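Local atomic coordinates of Tol-Pal system protein TolB (Acinetobacter baumannii, PDB entry 7MX5), a protein that probably works within the Tol-Pal system in outer membrane invagination during cell division and in keeping the outer membrane intact. Residues I17-F22 / I31-L36; Y87-V92 / Q96-E101; F230-N235 / E239-D244. All blocks are in the same frame, centred on the assembly; numbering follows the deposited sequence.

Overall arrangement
TolB illustrates how one chain builds two unlike domains, a mixed alpha/beta amino-terminal domain and a beta-propeller, from local pairings. Contact 1 and contact 2 both belong to the amino-terminal domain and share its mixed sheet: contact 1 lays helix 29-37 against strand 16-19, while contact 2 is the hairpin that ends in strand 96-105, one of the sheet's two edge strands. Their centres lie about 13 Å apart and their nearest atoms about 5 Å, without touching; helix 110-126 meets side chains of both. Contact 3 is a hairpin of the beta-propeller, on the opposite side of the chain's centre, with its centre about 48 Å from that of contact 1 and about 52 Å from that of contact 2.

Contact 1: I17-F22 / I31-L36; sequences IAIVPF and IVETDL
Ile17 and Ile19 send their side chains from a strand onto Val32, Glu33 and Leu36 of a helix, the first two elements of a beta-alpha-beta unit made of strand 16-19, helix 29-37 and strand 43-45. The helix segment runs nearly antiparallel to the strand, at 169°, with the short axes 9.6 Å apart at closest approach, and no hydrogen bond crosses between them: the contact is made by aliphatic carbon. At one end the side chains of Ile17 and Leu36 meet at about a right angle. CD1 of Leu36 sits in the fork of the isoleucine, 3.6 Å from Ile17 CD1 and 3.7 Å from Ile17 CG2, so a single methyl engages both branches. At the other end Ile19 also divides its work. Its CG1 branch extends away from the backbone nitrogen (chi1 171°) and carries CD1 to the helix, 4.1 Å from Val32 CB; its CG2 lies against the start of the Glu33 chain, 3.8 Å from Glu33 CB. Glu33 thus contributes its methylene groups here, whereas its carboxylate is hydrogen-bonded through OE1 to Ser46 OG, just beyond strand 43-45. Around this shell, Leu125 of helix 110-126 packs on Ile17 and Ser118 of the same helix on Val32. Strand 43-45 pairs with the backbone of Ile17 and Ile19, completing the crossover in parallel beside the strand from which it began. The Glu33 chain, extended beyond CG (chi2 -175°), brings its OE1 within 4.2 Å of Ile19 CG2.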
ATOM      1  N   ILE A  17      -0.631   2.291  24.321  1.00 49.01           N
ATOM      2  CA  ILE A  17      -0.494   3.740  24.230  1.00 46.43           C
ATOM      3  C   ILE A  17      -1.792   4.362  24.720  1.00 47.32           C
ATOM      4  O   ILE A  17      -2.821   4.289  24.037  1.00 55.50           O
ATOM      5  CB  ILE A  17      -0.171   4.202  22.803  1.00 44.00           C
ATOM      6  CG1 ILE A  17       1.043   3.451  22.256  1.00 54.77           C
ATOM      7  CG2 ILE A  17       0.072   5.702  22.773  1.00 39.55           C
ATOM      8  CD1 ILE A  17       1.255   3.649  20.776  1.00 44.86           C
ATOM      9  N   ALA A  18      -1.747   4.976  25.899  1.00 43.13           N
ATOM     10  CA  ALA A  18      -2.893   5.719  26.402  1.00 46.52           C
ATOM     11  C   ALA A  18      -2.998   7.047  25.664  1.00 51.71           C
ATOM     12  O   ALA A  18      -1.997   7.746  25.479  1.00 45.91           O
ATOM     13  CB  ALA A  18      -2.765   5.954  27.906  1.00 58.08           C
ATOM     14  N   ILE A  19      -4.207   7.388  25.231  1.00 46.98           N
ATOM     15  CA  ILE A  19      -4.465   8.648  24.548  1.00 47.58           C
ATOM     16  C   ILE A  19      -5.584   9.358  25.300  1.00 57.05           C
ATOM     17  O   ILE A  19      -6.747   8.944  25.234  1.00 56.65           O
ATOM     18  CB  ILE A  19      -4.816   8.449  23.062  1.00 56.23           C
ATOM     19  CG1 ILE A  19      -5.305   9.757  22.438  1.00 55.61           C
ATOM     20  CG2 ILE A  19      -5.820   7.311  22.868  1.00 57.78           C
ATOM     21  CD1 ILE A  19      -5.777   9.597  21.013  1.00 62.50           C
ATOM     22  N   VAL A  20      -5.232  10.403  26.036  1.00 61.78           N
ATOM     23  CA  VAL A  20      -6.239  11.156  26.789  1.00 61.79           C
ATOM     24  C   VAL A  20      -7.104  11.943  25.810  1.00 65.56           C
ATOM     25  O   VAL A  20      -6.561  12.602  24.905  1.00 65.31           O
ATOM     26  CB  VAL A  20      -5.565  12.087  27.798  1.00 60.45           C
ATOM     27  CG1 VAL A  20      -6.594  12.998  28.452  1.00 68.15           C
ATOM     28  CG2 VAL A  20      -4.811  11.282  28.844  1.00 63.85           C
ATOM     29  N   PRO A  21      -8.438  11.883  25.923  1.00 54.86           N
ATOM     30  CA  PRO A  21      -9.294  12.727  25.076  1.00 52.91           C
ATOM     31  C   PRO A  21      -8.882  14.188  25.121  1.00 46.58           C
ATOM     32  O   PRO A  21      -8.814  14.788  26.199  1.00 47.84           O
ATOM     33  CB  PRO A  21     -10.692  12.524  25.669  1.00 46.25           C
ATOM     34  CG  PRO A  21     -10.640  11.211  26.369  1.00 50.91           C
ATOM     35  CD  PRO A  21      -9.205  10.878  26.679  1.00 63.37           C
ATOM     36  N   PHE A  22      -8.589  14.763  23.958  1.00 45.75           N
ATOM     37  CA  PHE A  22      -8.154  16.151  23.904  1.00 55.70           C
ATOM     38  C   PHE A  22      -9.295  17.067  24.324  1.00 53.66           C
ATOM     39  O   PHE A  22     -10.444  16.878  23.913  1.00 55.89           O
ATOM     40  CB  PHE A  22      -7.682  16.522  22.494  1.00 51.76           C
ATOM     41  CG  PHE A  22      -6.713  15.541  21.877  1.00 50.42           C
ATOM     42  CD1 PHE A  22      -5.939  14.697  22.661  1.00 50.53           C
ATOM     43  CD2 PHE A  22      -6.570  15.477  20.501  1.00 46.82           C
ATOM     44  CE1 PHE A  22      -5.054  13.805  22.084  1.00 51.12           C
ATOM     45  CE2 PHE A  22      -5.685  14.591  19.917  1.00 53.01           C
ATOM     46  CZ  PHE A  22      -4.926  13.753  20.710  1.00 47.29           C
ATOM     47  N   ILE A  31      -9.635   9.179  15.752  1.00 48.25           N
ATOM     48  CA  ILE A  31      -8.917   8.759  14.554  1.00 52.56           C
ATOM     49  C   ILE A  31      -7.496   8.337  14.905  1.00 44.31           C
ATOM     50  O   ILE A  31      -6.983   7.336  14.389  1.00 41.05           O
ATOM     51  CB  ILE A  31      -8.933   9.885  13.504  1.00 42.87           C
ATOM     52  CG1 ILE A  31     -10.356  10.124  12.997  1.00 43.22           C
ATOM     53  CG2 ILE A  31      -7.999   9.557  12.348  1.00 34.54           C
ATOM     54  CD1 ILE A  31     -10.501  11.371  12.149  1.00 35.73           C
ATOM     55  N   VAL A  32      -6.840   9.088  15.794  1.00 41.69           N
ATOM     56  CA  VAL A  32      -5.487   8.734  16.213  1.00 42.48           C
ATOM     57  C   VAL A  32      -5.492   7.417  16.977  1.00 46.29           C
ATOM     58  O   VAL A  32      -4.645   6.545  16.745  1.00 49.02           O
ATOM     59  CB  VAL A  32      -4.874   9.872  17.049  1.00 38.88           C
ATOM     60  CG1 VAL A  32      -3.513   9.461  17.591  1.00 35.57           C
ATOM     61  CG2 VAL A  32      -4.766  11.141  16.219  1.00 46.67           C
ATOM     62  N   GLU A  33      -6.444   7.250  17.898  1.00 42.04           N
ATOM     63  CA  GLU A  33      -6.554   5.996  18.636  1.00 45.86           C
ATOM     64  C   GLU A  33      -6.843   4.825  17.706  1.00 50.88           C
ATOM     65  O   GLU A  33      -6.373   3.707  17.948  1.00 43.11           O
ATOM     66  CB  GLU A  33      -7.643   6.117  19.703  1.00 51.54           C
ATOM     67  CG  GLU A  33      -7.888   4.851  20.507  1.00 56.51           C
ATOM     68  CD  GLU A  33      -9.059   4.989  21.458  1.00 54.44           C
ATOM     69  OE1 GLU A  33      -9.606   6.106  21.565  1.00 52.44           O
ATOM     70  OE2 GLU A  33      -9.434   3.985  22.098  1.00 57.17           O
ATOM     71  N   THR A  34      -7.603   5.062  16.634  1.00 44.73           N
ATOM     72  CA  THR A  34      -7.875   3.999  15.673  1.00 52.05           C
ATOM     73  C   THR A  34      -6.640   3.678  14.840  1.00 43.63           C
ATOM     74  O   THR A  34      -6.370   2.508  14.546  1.00 43.74           O
ATOM     75  CB  THR A  34      -9.043   4.394  14.769  1.00 50.92           C
ATOM     76  OG1 THR A  34     -10.151   4.818  15.575  1.00 51.63           O
ATOM     77  CG2 THR A  34      -9.468   3.218  13.904  1.00 40.75           C
ATOM     78  N   ASP A  35      -5.881   4.704  14.449  1.00 41.15           N
ATOM     79  CA  ASP A  35      -4.662   4.473  13.680  1.00 49.13           C
ATOM     80  C   ASP A  35      -3.647   3.678  14.492  1.00 46.21           C
ATOM     81  O   ASP A  35      -3.071   2.700  14.002  1.00 45.18           O
ATOM     82  CB  ASP A  35      -4.062   5.807  13.232  1.00 37.47           C
ATOM     83  CG  ASP A  35      -4.894   6.498  12.171  1.00 43.17           C
ATOM     84  OD1 ASP A  35      -5.656   5.807  11.461  1.00 46.82           O
ATOM     85  OD2 ASP A  35      -4.782   7.736  12.045  1.00 40.32           O
ATOM     86  N   LEU A  36      -3.418   4.087  15.743  1.00 44.93           N
ATOM     87  CA  LEU A  36      -2.455   3.386  16.587  1.00 45.26           C
ATOM     88  C   LEU A  36      -2.847   1.929  16.795  1.00 41.54           C
ATOM     89  O   LEU A  36      -1.973   1.063  16.920  1.00 43.39           O
ATOM     90  CB  LEU A  36      -2.323   4.101  17.932  1.00 31.99           C
ATOM     91  CG  LEU A  36      -1.693   5.495  17.892  1.00 44.73           C
ATOM     92  CD1 LEU A  36      -1.182   5.898  19.266  1.00 35.71           C
ATOM     93  CD2 LEU A  36      -0.572   5.554  16.864  1.00 44.76           C
TER

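Contact 2: Y87-V92 / Q96-E101; sequences YQLYDV and QYLLNE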
ATOM      1  N   TYR A  87      -0.198  18.531  20.340  1.00 40.37           N
ATOM      2  CA  TYR A  87      -0.178  17.177  20.870  1.00 49.20           C
ATOM      3  C   TYR A  87       1.215  16.825  21.371  1.00 46.32           C
ATOM      4  O   TYR A  87       2.219  17.384  20.919  1.00 39.33           O
ATOM      5  CB  TYR A  87      -0.633  16.154  19.817  1.00 32.61           C
ATOM      6  CG  TYR A  87       0.274  16.046  18.612  1.00 36.54           C
ATOM      7  CD1 TYR A  87       0.136  16.912  17.535  1.00 43.34           C
ATOM      8  CD2 TYR A  87       1.258  15.067  18.544  1.00 41.51           C
ATOM      9  CE1 TYR A  87       0.959  16.814  16.429  1.00 46.99           C
ATOM     10  CE2 TYR A  87       2.085  14.962  17.442  1.00 39.28           C
ATOM     11  CZ  TYR A  87       1.931  15.837  16.387  1.00 45.53           C
ATOM     12  OH  TYR A  87       2.751  15.736  15.288  1.00 39.72           O
ATOM     13  N   GLN A  88       1.261  15.887  22.316  1.00 40.98           N
ATOM     14  CA  GLN A  88       2.511  15.432  22.905  1.00 39.61           C
ATOM     15  C   GLN A  88       2.509  13.914  22.999  1.00 35.40           C
ATOM     16  O   GLN A  88       1.456  13.272  23.029  1.00 36.20           O
ATOM     17  CB  GLN A  88       2.740  16.034  24.299  1.00 41.07           C
ATOM     18  CG  GLN A  88       2.815  17.549  24.329  1.00 46.84           C
ATOM     19  CD  GLN A  88       2.909  18.095  25.740  1.00 55.20           C
ATOM     20  OE1 GLN A  88       2.187  17.657  26.637  1.00 56.97           O
ATOM     21  NE2 GLN A  88       3.800  19.057  25.944  1.00 43.11           N
ATOM     22  N   LEU A  89       3.713  13.348  23.042  1.00 41.62           N
ATOM     23  CA  LEU A  89       3.919  11.923  23.271  1.00 31.59           C
ATOM     24  C   LEU A  89       4.894  11.777  24.427  1.00 45.52           C
ATOM     25  O   LEU A  89       6.038  12.232  24.335  1.00 43.06           O
ATOM     26  CB  LEU A  89       4.452  11.226  22.017  1.00 30.00           C
ATOM     27  CG  LEU A  89       4.809   9.744  22.158  1.00 38.24           C
ATOM     28  CD1 LEU A  89       3.648   8.958  22.748  1.00 36.71           C
ATOM     29  CD2 LEU A  89       5.231   9.160  20.818  1.00 28.58           C
ATOM     30  N   TYR A  90       4.445  11.150  25.511  1.00 35.97           N
ATOM     31  CA  TYR A  90       5.210  11.078  26.749  1.00 44.55           C
ATOM     32  C   TYR A  90       5.705   9.657  26.976  1.00 43.64           C
ATOM     33  O   TYR A  90       4.905   8.718  27.040  1.00 40.75           O
ATOM     34  CB  TYR A  90       4.368  11.542  27.937  1.00 45.98           C
ATOM     35  CG  TYR A  90       5.177  11.777  29.192  1.00 47.21           C
ATOM     36  CD1 TYR A  90       5.923  12.937  29.352  1.00 50.50           C
ATOM     37  CD2 TYR A  90       5.198  10.839  30.215  1.00 43.83           C
ATOM     38  CE1 TYR A  90       6.666  13.158  30.495  1.00 49.28           C
ATOM     39  CE2 TYR A  90       5.937  11.051  31.364  1.00 51.25           C
ATOM     40  CZ  TYR A  90       6.669  12.212  31.498  1.00 52.08           C
ATOM     41  OH  TYR A  90       7.408  12.431  32.638  1.00 57.48           O
ATOM     42  N   ASP A  91       7.024   9.508  27.100  1.00 42.74           N
ATOM     43  CA  ASP A  91       7.627   8.252  27.525  1.00 41.76           C
ATOM     44  C   ASP A  91       7.595   8.192  29.048  1.00 44.01           C
ATOM     45  O   ASP A  91       8.184   9.046  29.719  1.00 50.21           O
ATOM     46  CB  ASP A  91       9.059   8.148  26.999  1.00 49.98           C
ATOM     47  CG  ASP A  91       9.669   6.770  27.206  1.00 41.69           C
ATOM     48  OD1 ASP A  91       9.654   6.261  28.347  1.00 41.81           O
ATOM     49  OD2 ASP A  91      10.175   6.195  26.220  1.00 43.31           O
ATOM     50  N   VAL A  92       6.908   7.189  29.594  1.00 40.24           N
ATOM     51  CA  VAL A  92       6.702   7.135  31.038  1.00 52.48           C
ATOM     52  C   VAL A  92       7.946   6.617  31.751  1.00 45.86           C
ATOM     53  O   VAL A  92       8.357   7.169  32.779  1.00 48.36           O
ATOM     54  CB  VAL A  92       5.460   6.284  31.362  1.00 59.89           C
ATOM     55  CG1 VAL A  92       5.555   5.697  32.763  1.00 48.69           C
ATOM     56  CG2 VAL A  92       4.198   7.119  31.213  1.00 59.41           C
ATOM     57  N   GLN A  96      10.065  11.519  29.956  1.00 48.76           N
ATOM     58  CA  GLN A  96      10.362  12.621  29.056  1.00 57.97           C
ATOM     59  C   GLN A  96       9.393  12.581  27.884  1.00 51.52           C
ATOM     60  O   GLN A  96       8.752  11.561  27.617  1.00 42.04           O
ATOM     61  CB  GLN A  96      11.809  12.566  28.552  1.00 50.08           C
ATOM     62  CG  GLN A  96      12.096  11.391  27.632  1.00 47.89           C
ATOM     63  CD  GLN A  96      13.575  11.210  27.365  1.00 43.54           C
ATOM     64  OE1 GLN A  96      14.343  10.869  28.264  1.00 63.74           O
ATOM     65  NE2 GLN A  96      13.985  11.436  26.123  1.00 54.86           N
ATOM     66  N   TYR A  97       9.294  13.708  27.185  1.00 55.49           N
ATOM     67  CA  TYR A  97       8.433  13.822  26.019  1.00 47.91           C
ATOM     68  C   TYR A  97       9.168  13.325  24.781  1.00 50.38           C
ATOM     69  O   TYR A  97      10.288  13.762  24.498  1.00 42.59           O
ATOM     70  CB  TYR A  97       7.981  15.268  25.812  1.00 38.74           C
ATOM     71  CG  TYR A  97       6.909  15.721  26.774  1.00 48.62           C
ATOM     72  CD1 TYR A  97       5.614  15.229  26.681  1.00 47.64           C
ATOM     73  CD2 TYR A  97       7.191  16.642  27.774  1.00 52.43           C
ATOM     74  CE1 TYR A  97       4.629  15.640  27.559  1.00 41.97           C
ATOM     75  CE2 TYR A  97       6.213  17.059  28.655  1.00 55.36           C
ATOM     76  CZ  TYR A  97       4.935  16.554  28.543  1.00 48.02           C
ATOM     77  OH  TYR A  97       3.956  16.964  29.417  1.00 54.49           O
ATOM     78  N   LEU A  98       8.536  12.409  24.052  1.00 47.62           N
ATOM     79  CA  LEU A  98       9.053  11.987  22.758  1.00 41.97           C
ATOM     80  C   LEU A  98       8.601  12.906  21.635  1.00 40.49           C
ATOM     81  O   LEU A  98       9.295  13.019  20.618  1.00 33.14           O
ATOM     82  CB  LEU A  98       8.622  10.549  22.457  1.00 38.02           C
ATOM     83  CG  LEU A  98       9.193   9.478  23.389  1.00 43.66           C
ATOM     84  CD1 LEU A  98       8.895   8.087  22.856  1.00 39.09           C
ATOM     85  CD2 LEU A  98      10.689   9.674  23.579  1.00 33.75           C
ATOM     86  N   LEU A  99       7.456  13.568  21.802  1.00 47.22           N
ATOM     87  CA  LEU A  99       6.954  14.533  20.836  1.00 39.23           C
ATOM     88  C   LEU A  99       6.311  15.696  21.573  1.00 42.10           C
ATOM     89  O   LEU A  99       5.681  15.510  22.617  1.00 39.72           O
ATOM     90  CB  LEU A  99       5.930  13.906  19.880  1.00 42.45           C
ATOM     91  CG  LEU A  99       6.381  12.752  18.985  1.00 49.92           C
ATOM     92  CD1 LEU A  99       5.174  12.063  18.370  1.00 38.79           C
ATOM     93  CD2 LEU A  99       7.330  13.249  17.904  1.00 40.32           C
ATOM     94  N   ASN A 100       6.483  16.897  21.023  1.00 43.67           N
ATOM     95  CA  ASN A 100       5.790  18.097  21.497  1.00 37.70           C
ATOM     96  C   ASN A 100       5.625  18.997  20.272  1.00 41.85           C
ATOM     97  O   ASN A 100       6.473  19.845  19.990  1.00 44.85           O
ATOM     98  CB  ASN A 100       6.548  18.796  22.616  1.00 43.90           C
ATOM     99  CG  ASN A 100       5.883  20.089  23.052  1.00 54.03           C
ATOM    100  OD1 ASN A 100       4.773  20.082  23.586  1.00 44.43           O
ATOM    101  ND2 ASN A 100       6.560  21.210  22.824  1.00 43.71           N
ATOM    102  N   GLU A 101       4.531  18.787  19.545  1.00 43.48           N
ATOM    103  CA  GLU A 101       4.358  19.371  18.225  1.00 51.94           C
ATOM    104  C   GLU A 101       3.024  20.093  18.124  1.00 45.50           C
ATOM    105  O   GLU A 101       2.065  19.777  18.834  1.00 41.21           O
ATOM    106  CB  GLU A 101       4.437  18.296  17.130  1.00 47.47           C
ATOM    107  CG  GLU A 101       5.716  17.474  17.152  1.00 46.92           C
ATOM    108  CD  GLU A 101       6.880  18.187  16.495  1.00 56.10           C
ATOM    109  OE1 GLU A 101       6.686  19.316  15.996  1.00 57.78           O
ATOM    110  OE2 GLU A 101       7.991  17.618  16.476  1.00 59.18           O
TER
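Tyr87 pairs with Glu101, Leu89 with Leu99 and Asp91 with Gln96 as hydrogen-bonded pairs of an antiparallel hairpin, whose register slips by one residue at a classic beta bulge where Leu98 and Leu99 both face Leu89. Leu89 O accepts from Leu99 N at 3.2 Å, in the carbonyl plane on a lone pair; Leu98 N also approaches this oxygen, but at a modelled length too short to be trusted. On one face of the hairpin the Tyr97 ring stands between two partners. The edge of Tyr90 points at it in a T-shaped stack, with centroids 4.9 Å apart, planes at 75°, and Tyr90 CD1 3.5 Å from Tyr97 CE1. Over the opposite face of Tyr97 hangs the side-chain amide of Gln88, carried there by a chain that runs straight beyond CG (chi2 175°). Gln88 lies alongside Asn100, and its NE2 donates to Asn100 OD1 at 2.7 Å; the acceptor lies in the Gln88 amide plane, but the donor approaches from above the carbonyl plane of Asn100. On the face of Tyr87, Leu89 and Leu99 the contacts are mostly between carbon atoms. Leu89 CB meets Leu99 CB at 3.7 Å, Leu98 adds its CB from the bulge, 3.9 Å from Leu89 CG, and Glu101 CB rests 3.6 Å from Tyr87 OH. Helix 110-126 packs against this side, with Val117 and Ala120 on Tyr87. Because Gln88 NE2 also donates to Asn56 OD1, and Asn100 OD1 is also bonded to His86 NE2, these bonds fix the rotation of the Gln88 amide while it lies over the Tyr97 face.

Contact 3: F230-N235 / E239-D244; sequences FTASMN and EIYQMD
Tyr241 CB begins the contact by sitting over one face of the Phe230 ring, a CH-pi approach 3.7 Å from the ring centroid and displaced toward the rim, with Phe230 CZ its closest atom at 3.4 Å. The next atom out, CG, is still 4.1 Å from Phe230 CZ, but there the tyrosine leaves the phenylalanine behind: the two rings are nearly parallel, within 20°, but so offset that there is little face-to-face stacking. Phe230 reaches beneath CB because its ring is tucked between its own backbone N and carbonyl carbon (chi1 62°). Further along Tyr241, CD1 and CE1 pass beside the Ala232 methyl, CE1 being 3.7 Å from Ala232 CB. CE1 also presents the ring edge to Ala232 O, which lies in the ring plane at 3.2 Å. At the tip of the tyrosine, OH is 4.2 Å from the same Ala232 O. The setting is one four-stranded blade of the TolB beta-propeller, in which strands 227-232 and 239-244 form the two middle strands, flanked by 215-221 and 249-252. Their backbones pair Phe230 with Tyr241 and Ala232 with Glu239 through reciprocal hydrogen bonds, that from Tyr241 N to Phe230 O being 2.8 Å long. Arg252 of the outermost strand 249-252 packs on Tyr241, and Val250 on Phe230. Two residues beyond Tyr241 in the chain, Met243 adds its CB to the Phe230 ring, 3.9 Å from Phe230 CE1.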
ATOM      1  N   PHE A 230       6.043  -2.249 -19.489  1.00 37.46           N
ATOM      2  CA  PHE A 230       4.700  -2.762 -19.709  1.00 46.06           C
ATOM      3  C   PHE A 230       4.793  -4.098 -20.429  1.00 51.38           C
ATOM      4  O   PHE A 230       5.799  -4.413 -21.070  1.00 42.59           O
ATOM      5  CB  PHE A 230       3.834  -1.773 -20.502  1.00 40.94           C
ATOM      6  CG  PHE A 230       4.347  -1.473 -21.885  1.00 49.28           C
ATOM      7  CD1 PHE A 230       5.401  -0.593 -22.075  1.00 53.90           C
ATOM      8  CD2 PHE A 230       3.765  -2.061 -22.995  1.00 48.56           C
ATOM      9  CE1 PHE A 230       5.867  -0.311 -23.345  1.00 57.16           C
ATOM     10  CE2 PHE A 230       4.228  -1.784 -24.268  1.00 46.03           C
ATOM     11  CZ  PHE A 230       5.278  -0.906 -24.444  1.00 52.30           C
ATOM     12  N   THR A 231       3.727  -4.882 -20.305  1.00 48.38           N
ATOM     13  CA  THR A 231       3.628  -6.183 -20.947  1.00 49.44           C
ATOM     14  C   THR A 231       2.767  -6.079 -22.198  1.00 53.50           C
ATOM     15  O   THR A 231       1.741  -5.393 -22.206  1.00 46.57           O
ATOM     16  CB  THR A 231       3.035  -7.223 -19.995  1.00 58.12           C
ATOM     17  OG1 THR A 231       3.585  -7.045 -18.684  1.00 56.15           O
ATOM     18  CG2 THR A 231       3.347  -8.629 -20.485  1.00 57.63           C
ATOM     19  N   ALA A 232       3.193  -6.765 -23.255  1.00 53.90           N
ATOM     20  CA  ALA A 232       2.473  -6.743 -24.518  1.00 59.83           C
ATOM     21  C   ALA A 232       2.894  -7.946 -25.346  1.00 56.63           C
ATOM     22  O   ALA A 232       4.063  -8.340 -25.329  1.00 58.82           O
ATOM     23  CB  ALA A 232       2.735  -5.446 -25.290  1.00 58.29           C
ATOM     24  N   SER A 233       1.937  -8.520 -26.068  1.00 66.75           N
ATOM     25  CA  SER A 233       2.168  -9.670 -26.938  1.00 76.04           C
ATOM     26  C   SER A 233       1.709  -9.286 -28.338  1.00 75.55           C
ATOM     27  O   SER A 233       0.546  -9.498 -28.687  1.00 87.53           O
ATOM     28  CB  SER A 233       1.423 -10.901 -26.434  1.00 78.63           C
ATOM     29  OG  SER A 233       0.141 -10.558 -25.938  1.00 71.73           O
ATOM     30  N   MET A 234       2.618  -8.717 -29.135  1.00 86.82           N
ATOM     31  CA  MET A 234       2.277  -8.381 -30.514  1.00115.85           C
ATOM     32  C   MET A 234       1.732  -9.607 -31.236  1.00126.60           C
ATOM     33  O   MET A 234       0.680  -9.551 -31.882  1.00114.46           O
ATOM     34  CB  MET A 234       3.502  -7.822 -31.244  1.00117.27           C
ATOM     35  CG  MET A 234       3.405  -6.346 -31.648  1.00128.04           C
ATOM     36  SD  MET A 234       1.816  -5.702 -32.240  1.00123.86           S
ATOM     37  CE  MET A 234       1.335  -6.891 -33.495  1.00108.32           C
ATOM     38  N   ASN A 235       2.424 -10.735 -31.106  1.00150.83           N
ATOM     39  CA  ASN A 235       1.938 -12.006 -31.619  1.00140.77           C
ATOM     40  C   ASN A 235       2.222 -13.088 -30.591  1.00136.77           C
ATOM     41  O   ASN A 235       3.353 -13.209 -30.109  1.00132.72           O
ATOM     42  CB  ASN A 235       2.590 -12.352 -32.966  1.00145.01           C
ATOM     43  CG  ASN A 235       3.012 -13.808 -33.058  1.00150.28           C
ATOM     44  OD1 ASN A 235       2.253 -14.657 -33.528  1.00155.43           O
ATOM     45  ND2 ASN A 235       4.235 -14.100 -32.628  1.00154.38           N
ATOM     46  N   GLU A 239       5.253 -10.306 -23.614  1.00 56.09           N
ATOM     47  CA  GLU A 239       6.653  -9.913 -23.538  1.00 57.86           C
ATOM     48  C   GLU A 239       6.761  -8.589 -22.793  1.00 56.98           C
ATOM     49  O   GLU A 239       5.817  -7.797 -22.760  1.00 50.27           O
ATOM     50  CB  GLU A 239       7.286  -9.781 -24.932  1.00 55.22           C
ATOM     51  CG  GLU A 239       8.156 -10.955 -25.351  1.00 69.98           C
ATOM     52  CD  GLU A 239       8.088 -11.230 -26.838  1.00 80.74           C
ATOM     53  OE1 GLU A 239       7.526 -10.393 -27.572  1.00 89.28           O
ATOM     54  OE2 GLU A 239       8.598 -12.282 -27.274  1.00 82.87           O
ATOM     55  N   ILE A 240       7.929  -8.353 -22.201  1.00 54.95           N
ATOM     56  CA  ILE A 240       8.184  -7.130 -21.446  1.00 50.73           C
ATOM     57  C   ILE A 240       8.802  -6.091 -22.371  1.00 51.20           C
ATOM     58  O   ILE A 240       9.751  -6.385 -23.108  1.00 53.80           O
ATOM     59  CB  ILE A 240       9.096  -7.402 -20.238  1.00 49.96           C
ATOM     60  CG1 ILE A 240       8.349  -8.200 -19.168  1.00 44.70           C
ATOM     61  CG2 ILE A 240       9.621  -6.098 -19.654  1.00 40.18           C
ATOM     62  CD1 ILE A 240       8.982  -9.534 -18.859  1.00 59.20           C
ATOM     63  N   TYR A 241       8.264  -4.876 -22.330  1.00 54.20           N
ATOM     64  CA  TYR A 241       8.767  -3.751 -23.102  1.00 53.73           C
ATOM     65  C   TYR A 241       9.099  -2.602 -22.160  1.00 48.21           C
ATOM     66  O   TYR A 241       8.451  -2.423 -21.125  1.00 52.58           O
ATOM     67  CB  TYR A 241       7.735  -3.285 -24.134  1.00 63.79           C
ATOM     68  CG  TYR A 241       7.456  -4.278 -25.236  1.00 65.62           C
ATOM     69  CD1 TYR A 241       6.520  -5.290 -25.063  1.00 58.79           C
ATOM     70  CD2 TYR A 241       8.138  -4.218 -26.442  1.00 72.72           C
ATOM     71  CE1 TYR A 241       6.266  -6.205 -26.066  1.00 64.73           C
ATOM     72  CE2 TYR A 241       7.882  -5.124 -27.453  1.00 68.59           C
ATOM     73  CZ  TYR A 241       6.952  -6.119 -27.258  1.00 75.11           C
ATOM     74  OH  TYR A 241       6.705  -7.026 -28.262  1.00 80.94           O
ATOM     75  N   GLN A 242      10.113  -1.823 -22.522  1.00 45.58           N
ATOM     76  CA  GLN A 242      10.440  -0.593 -21.814  1.00 47.70           C
ATOM     77  C   GLN A 242      10.158   0.596 -22.719  1.00 52.88           C
ATOM     78  O   GLN A 242      10.624   0.636 -23.863  1.00 59.30           O
ATOM     79  CB  GLN A 242      11.900  -0.563 -21.358  1.00 54.78           C
ATOM     80  CG  GLN A 242      12.187   0.590 -20.403  1.00 48.24           C
ATOM     81  CD  GLN A 242      13.633   0.658 -19.957  1.00 51.13           C
ATOM     82  OE1 GLN A 242      14.488  -0.064 -20.467  1.00 66.30           O
ATOM     83  NE2 GLN A 242      13.914   1.532 -18.996  1.00 51.68           N
ATOM     84  N   MET A 243       9.400   1.557 -22.207  1.00 48.74           N
ATOM     85  CA  MET A 243       9.098   2.778 -22.933  1.00 52.02           C
ATOM     86  C   MET A 243       9.936   3.931 -22.406  1.00 49.54           C
ATOM     87  O   MET A 243      10.214   4.013 -21.208  1.00 56.39           O
ATOM     88  CB  MET A 243       7.618   3.138 -22.822  1.00 51.59           C
ATOM     89  CG  MET A 243       7.113   3.918 -24.015  1.00 57.35           C
ATOM     90  SD  MET A 243       5.527   4.705 -23.732  1.00 60.83           S
ATOM     91  CE  MET A 243       4.671   4.221 -25.226  1.00 56.14           C
ATOM     92  N   ASP A 244      10.337   4.815 -23.311  1.00 52.25           N
ATOM     93  CA  ASP A 244      10.956   6.082 -22.952  1.00 62.27           C
ATOM     94  C   ASP A 244       9.889   7.164 -23.057  1.00 60.27           C
ATOM     95  O   ASP A 244       9.296   7.352 -24.125  1.00 64.13           O
ATOM     96  CB  ASP A 244      12.148   6.387 -23.858  1.00 62.33           C
ATOM     97  CG  ASP A 244      12.725   7.766 -23.616  1.00 67.30           C
ATOM     98  OD1 ASP A 244      12.730   8.215 -22.450  1.00 69.67           O
ATOM     99  OD2 ASP A 244      13.180   8.398 -24.591  1.00 76.53           O
TER